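Long-range contacts in 2,3-bisphosphoglycerate-independent phosphoglycerate mutase (PDB 2ZKT), which probably interconverts 2-phosphoglycerate and 3-phosphoglycerate in glycolysis, as a metal-binding phosphoglycerate mutase of the cofactor-independent, archaeal type: residues B[75-81]-B[227-233]; B[52-56]-B[71-75]. All blocks are in the same frame, centred on the assembly; numbering follows the deposited sequence.

In the fold
Contacts 1 and 2 follow one another along the chain and share Thr75, the last residue of helix 72-75; their centres lie about 15 Å apart. Contact 2 sets the start of that helix against the loop after strand 45-50 of the large mixed sheet. Contact 1 then sets the residues that follow, up to the start of helix 80-86, against the end of strand 222-229, on the four-stranded antiparallel sheet, and the loop after it. At the junction Asn233 OD1 packs 3.6 Å from Glu74 O. Neither contact includes a metal-site residue, but the side chains of Arg79 in contact 1 and Ile52 in contact 2 lie about 9 Å and 11 Å from a bound zinc ion.

Contact 1 (B[75-81]-B[227-233]); sequences TYRGRGF and GAGTYPN
The ring of Phe81 takes the backbone of Tyr231 on one face, with Tyr231 N 3.5 Å above its plane and offset toward the rim, while Gly229 O sits at its edge. CB of Tyr231 also lies over that ring in a CH-pi contact, and the Tyr231 ring then turns its edge to the Phe81 face, an offset edge-to-face pair with planes at 82° and CD1 reaching CE1 of Phe81 at 3.7 Å. One face of the Tyr231 ring carries Pro232 CD, 3.3 Å above the plane and toward the rim. With Phe81 CG trans to its own amide nitrogen (chi1 -160°), the ring is carried across to Thr230 and Tyr231. The Tyr231 hydroxyl is hydrogen-bonded to Ala261 O on helix 253-261. At the other end, the guanidinium of Arg77 has Asn233 CB over the centre of one face; its chain bends at chi2 (-70°) to run alongside Asn233, while NH1 is anchored to Glu74 O. Three backbone hydrogen bonds are spread along the two segments: Asn233 N to Thr75 O (2.8 Å), Thr230 N to Arg77 O (3.1 Å) and Gly80 N to Gly227 O (2.6 Å). A water bridges both segments, accepting from Arg77 N and donating to Gly78 O and Thr230 O. Gly78 CA and Gly229 CA lie 3.9 Å apart with no side chain between the backbones, and CA-H...O contacts run from Gly78 CA to Ala228 O and from Gly229 CA to Arg77 O. Thr230 OG1 bonds to Tyr231 O and touches Arg77 CB. The loop before helix 80-86 thus docks by backbone bonds on the end of strand 222-229, an outer strand of the four-stranded antiparallel sheet in this alkaline phosphatase-clan metalloenzyme.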
# COMPACT_ATOMS: atom_id res chain seq x y z
N THR B 75 -24.53 -27.90 -0.55
CA THR B 75 -24.92 -27.48 -1.89
C THR B 75 -23.98 -27.95 -3.02
O THR B 75 -24.43 -28.25 -4.12
CB THR B 75 -25.02 -25.94 -1.97
OG1 THR B 75 -23.78 -25.36 -1.55
CG2 THR B 75 -26.14 -25.43 -1.06
N TYR B 76 -22.68 -28.01 -2.72
CA TYR B 76 -21.68 -28.40 -3.71
C TYR B 76 -21.86 -29.79 -4.33
O TYR B 76 -21.88 -30.82 -3.63
CB TYR B 76 -20.27 -28.30 -3.12
CG TYR B 76 -19.18 -28.38 -4.17
CD1 TYR B 76 -19.12 -27.44 -5.21
CD2 TYR B 76 -18.19 -29.37 -4.12
CE1 TYR B 76 -18.09 -27.48 -6.16
CE2 TYR B 76 -17.16 -29.41 -5.07
CZ TYR B 76 -17.12 -28.46 -6.07
OH TYR B 76 -16.08 -28.46 -6.97
N ARG B 77 -21.97 -29.81 -5.65
CA ARG B 77 -22.12 -31.06 -6.38
C ARG B 77 -21.10 -31.14 -7.51
O ARG B 77 -21.39 -31.66 -8.60
CB ARG B 77 -23.56 -31.19 -6.92
CG ARG B 77 -24.64 -31.47 -5.84
CD ARG B 77 -24.50 -32.88 -5.29
NE ARG B 77 -25.58 -33.25 -4.37
CZ ARG B 77 -25.72 -32.79 -3.12
NH1 ARG B 77 -24.85 -31.91 -2.62
NH2 ARG B 77 -26.74 -33.21 -2.37
N GLY B 78 -19.90 -30.61 -7.26
CA GLY B 78 -18.84 -30.64 -8.27
C GLY B 78 -18.56 -29.31 -8.94
O GLY B 78 -19.32 -28.35 -8.77
N ARG B 79 -17.49 -29.26 -9.73
CA ARG B 79 -17.06 -28.04 -10.43
C ARG B 79 -17.55 -27.87 -11.88
O ARG B 79 -18.00 -26.79 -12.28
CB ARG B 79 -15.53 -27.97 -10.43
CG ARG B 79 -14.97 -26.83 -11.28
CD ARG B 79 -13.45 -26.68 -11.14
NE ARG B 79 -12.96 -25.54 -11.93
CZ ARG B 79 -11.71 -25.09 -11.91
NH1 ARG B 79 -10.79 -25.68 -11.15
NH2 ARG B 79 -11.37 -24.05 -12.67
N GLY B 80 -17.43 -28.95 -12.67
CA GLY B 80 -17.82 -28.92 -14.08
C GLY B 80 -18.98 -28.03 -14.50
O GLY B 80 -18.83 -27.18 -15.39
N PHE B 81 -20.15 -28.22 -13.88
CA PHE B 81 -21.33 -27.44 -14.22
C PHE B 81 -21.12 -25.93 -14.17
O PHE B 81 -21.65 -25.19 -15.01
CB PHE B 81 -22.50 -27.82 -13.29
CG PHE B 81 -23.86 -27.45 -13.83
CD1 PHE B 81 -24.36 -26.16 -13.68
CD2 PHE B 81 -24.65 -28.41 -14.49
CE1 PHE B 81 -25.62 -25.81 -14.18
CE2 PHE B 81 -25.92 -28.08 -14.99
CZ PHE B 81 -26.41 -26.78 -14.83
N GLY B 227 -13.21 -33.00 -12.52
CA GLY B 227 -14.16 -32.06 -11.93
C GLY B 227 -15.61 -32.26 -12.36
O GLY B 227 -16.29 -31.29 -12.72
N ALA B 228 -16.08 -33.51 -12.34
CA ALA B 228 -17.46 -33.82 -12.73
C ALA B 228 -18.40 -32.97 -11.86
O ALA B 228 -18.23 -32.87 -10.64
CB ALA B 228 -17.74 -35.32 -12.52
N GLY B 229 -19.40 -32.35 -12.50
CA GLY B 229 -20.32 -31.53 -11.73
C GLY B 229 -21.73 -31.42 -12.29
O GLY B 229 -21.96 -31.53 -13.51
N THR B 230 -22.69 -31.23 -11.39
CA THR B 230 -24.09 -31.08 -11.76
C THR B 230 -24.50 -29.72 -11.20
O THR B 230 -23.66 -28.99 -10.64
CB THR B 230 -24.99 -32.18 -11.11
OG1 THR B 230 -25.13 -31.91 -9.70
CG2 THR B 230 -24.36 -33.56 -11.27
N TYR B 231 -25.77 -29.37 -11.34
CA TYR B 231 -26.26 -28.10 -10.79
C TYR B 231 -26.15 -28.23 -9.25
O TYR B 231 -26.39 -29.31 -8.70
CB TYR B 231 -27.73 -27.89 -11.19
CG TYR B 231 -28.31 -26.58 -10.71
CD1 TYR B 231 -28.03 -25.38 -11.38
CD2 TYR B 231 -29.14 -26.53 -9.59
CE1 TYR B 231 -28.58 -24.17 -10.95
CE2 TYR B 231 -29.69 -25.32 -9.14
CZ TYR B 231 -29.40 -24.14 -9.83
OH TYR B 231 -29.93 -22.95 -9.40
N PRO B 232 -25.79 -27.14 -8.55
CA PRO B 232 -25.67 -27.23 -7.08
C PRO B 232 -27.00 -27.47 -6.35
O PRO B 232 -28.05 -26.95 -6.74
CB PRO B 232 -25.02 -25.89 -6.72
CG PRO B 232 -25.60 -24.96 -7.74
CD PRO B 232 -25.52 -25.77 -9.02
N ASN B 233 -26.95 -28.27 -5.28
CA ASN B 233 -28.14 -28.57 -4.48
C ASN B 233 -28.49 -27.38 -3.59
O ASN B 233 -28.23 -27.38 -2.38
CB ASN B 233 -27.89 -29.80 -3.58
CG ASN B 233 -29.10 -30.15 -2.72
OD1 ASN B 233 -28.98 -30.87 -1.71
ND2 ASN B 233 -30.28 -29.66 -3.11
O HOH W 1 -22.20 -28.19 -8.05

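Contact 2 (B[52-56]-B[71-75]); sequences IKPGQ and DPYET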
# COMPACT_ATOMS: atom_id res chain seq x y z
N ILE B 52 -15.03 -21.98 4.57
CA ILE B 52 -15.65 -23.25 4.94
C ILE B 52 -15.63 -23.49 6.45
O ILE B 52 -16.67 -23.66 7.07
CB ILE B 52 -14.96 -24.42 4.19
CG1 ILE B 52 -15.10 -24.21 2.67
CG2 ILE B 52 -15.57 -25.76 4.60
CD1 ILE B 52 -14.43 -25.27 1.83
N LYS B 53 -14.44 -23.49 7.03
CA LYS B 53 -14.27 -23.69 8.46
C LYS B 53 -12.78 -23.51 8.79
O LYS B 53 -11.93 -23.55 7.90
CB LYS B 53 -14.74 -25.09 8.87
CG LYS B 53 -14.06 -26.26 8.14
CD LYS B 53 -14.54 -27.62 8.68
CE LYS B 53 -13.85 -28.78 7.94
NZ LYS B 53 -14.15 -30.12 8.52
N PRO B 54 -12.46 -23.31 10.08
CA PRO B 54 -11.06 -23.11 10.51
C PRO B 54 -10.06 -24.12 9.90
O PRO B 54 -10.24 -25.35 10.01
CB PRO B 54 -11.14 -23.25 12.03
CG PRO B 54 -12.52 -22.73 12.33
CD PRO B 54 -13.37 -23.35 11.24
N GLY B 55 -9.03 -23.58 9.24
CA GLY B 55 -8.00 -24.41 8.64
C GLY B 55 -8.37 -25.26 7.43
O GLY B 55 -7.57 -26.11 7.02
N GLN B 56 -9.55 -25.04 6.86
CA GLN B 56 -9.96 -25.82 5.68
C GLN B 56 -9.88 -25.03 4.36
O GLN B 56 -10.70 -24.13 4.11
CB GLN B 56 -11.39 -26.35 5.88
CG GLN B 56 -11.95 -27.08 4.66
CD GLN B 56 -11.11 -28.28 4.24
OE1 GLN B 56 -11.04 -29.28 4.95
NE2 GLN B 56 -10.48 -28.18 3.08
N ASP B 71 -24.31 -23.13 2.17
CA ASP B 71 -23.44 -24.06 2.89
C ASP B 71 -22.79 -24.93 1.81
O ASP B 71 -23.46 -25.76 1.18
CB ASP B 71 -24.26 -24.92 3.87
CG ASP B 71 -23.41 -25.96 4.60
OD1 ASP B 71 -22.98 -26.94 3.95
OD2 ASP B 71 -23.17 -25.78 5.81
N PRO B 72 -21.48 -24.75 1.59
CA PRO B 72 -20.77 -25.54 0.57
C PRO B 72 -20.86 -27.06 0.75
O PRO B 72 -21.03 -27.79 -0.23
CB PRO B 72 -19.33 -25.01 0.66
CG PRO B 72 -19.22 -24.57 2.11
CD PRO B 72 -20.55 -23.91 2.36
N TYR B 73 -20.76 -27.53 1.99
CA TYR B 73 -20.83 -28.96 2.25
C TYR B 73 -22.16 -29.61 1.83
O TYR B 73 -22.20 -30.82 1.55
CB TYR B 73 -20.57 -29.26 3.73
CG TYR B 73 -19.10 -29.26 4.11
CD1 TYR B 73 -18.15 -29.92 3.32
CD2 TYR B 73 -18.66 -28.65 5.29
CE1 TYR B 73 -16.80 -29.97 3.68
CE2 TYR B 73 -17.31 -28.69 5.66
CZ TYR B 73 -16.39 -29.36 4.86
OH TYR B 73 -15.06 -29.42 5.24
N GLU B 74 -23.24 -28.82 1.78
CA GLU B 74 -24.55 -29.37 1.40
C GLU B 74 -24.99 -29.04 -0.03
O GLU B 74 -25.74 -29.80 -0.65
CB GLU B 74 -25.63 -28.87 2.36
CG GLU B 74 -25.34 -29.12 3.82
CD GLU B 74 -26.57 -28.93 4.68
OE1 GLU B 74 -27.48 -29.79 4.61
OE2 GLU B 74 -26.64 -27.91 5.42
N THR B 75 -24.53 -27.90 -0.55
CA THR B 75 -24.92 -27.48 -1.89
C THR B 75 -23.98 -27.95 -3.02
O THR B 75 -24.43 -28.25 -4.12
CB THR B 75 -25.02 -25.94 -1.97
OG1 THR B 75 -23.78 -25.36 -1.55
CG2 THR B 75 -26.14 -25.43 -1.06
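Tyr73 and Ile52 form the centre of a small side-chain contact, without hydrogen bonds between the segments, where the loop following strand 45-50 meets helix 72-75. Ile52 CG2 lies 3.6 Å from Tyr73 CE2, the two side chains crossing at about a right angle, and its other branch meets the proline ring, CG1 to Pro72 CG at 4.2 Å. CG2 stands anti to the Ile52 backbone N and CG1 beside it (chi1 -61°), which sends the two branches to neighbouring residues of the first helical turn. The extended Lys53 chain passes the edge of the tyrosine ring, its CE near the ring plane and 3.0 Å from Tyr73 OH; NZ is also close, but its angle is poor for a hydrogen bond. Gln56 CG approaches the same hydroxyl at 3.9 Å. From Lys53 the loop reverses through a type II turn, closed by Gln56 N to Lys53 O. Asp71 caps the helix: OD1 accepts a weak bond from Glu74 N, and its carbonyl O accepts from Glu74 N, Thr75 N and Thr75 OG1. Ile52 and Pro72 also touch helix 60-67, at Thr62 and Ser66. An Asp N-capped short helix meets a type II beta-turn loop here, beside the large mixed sheet.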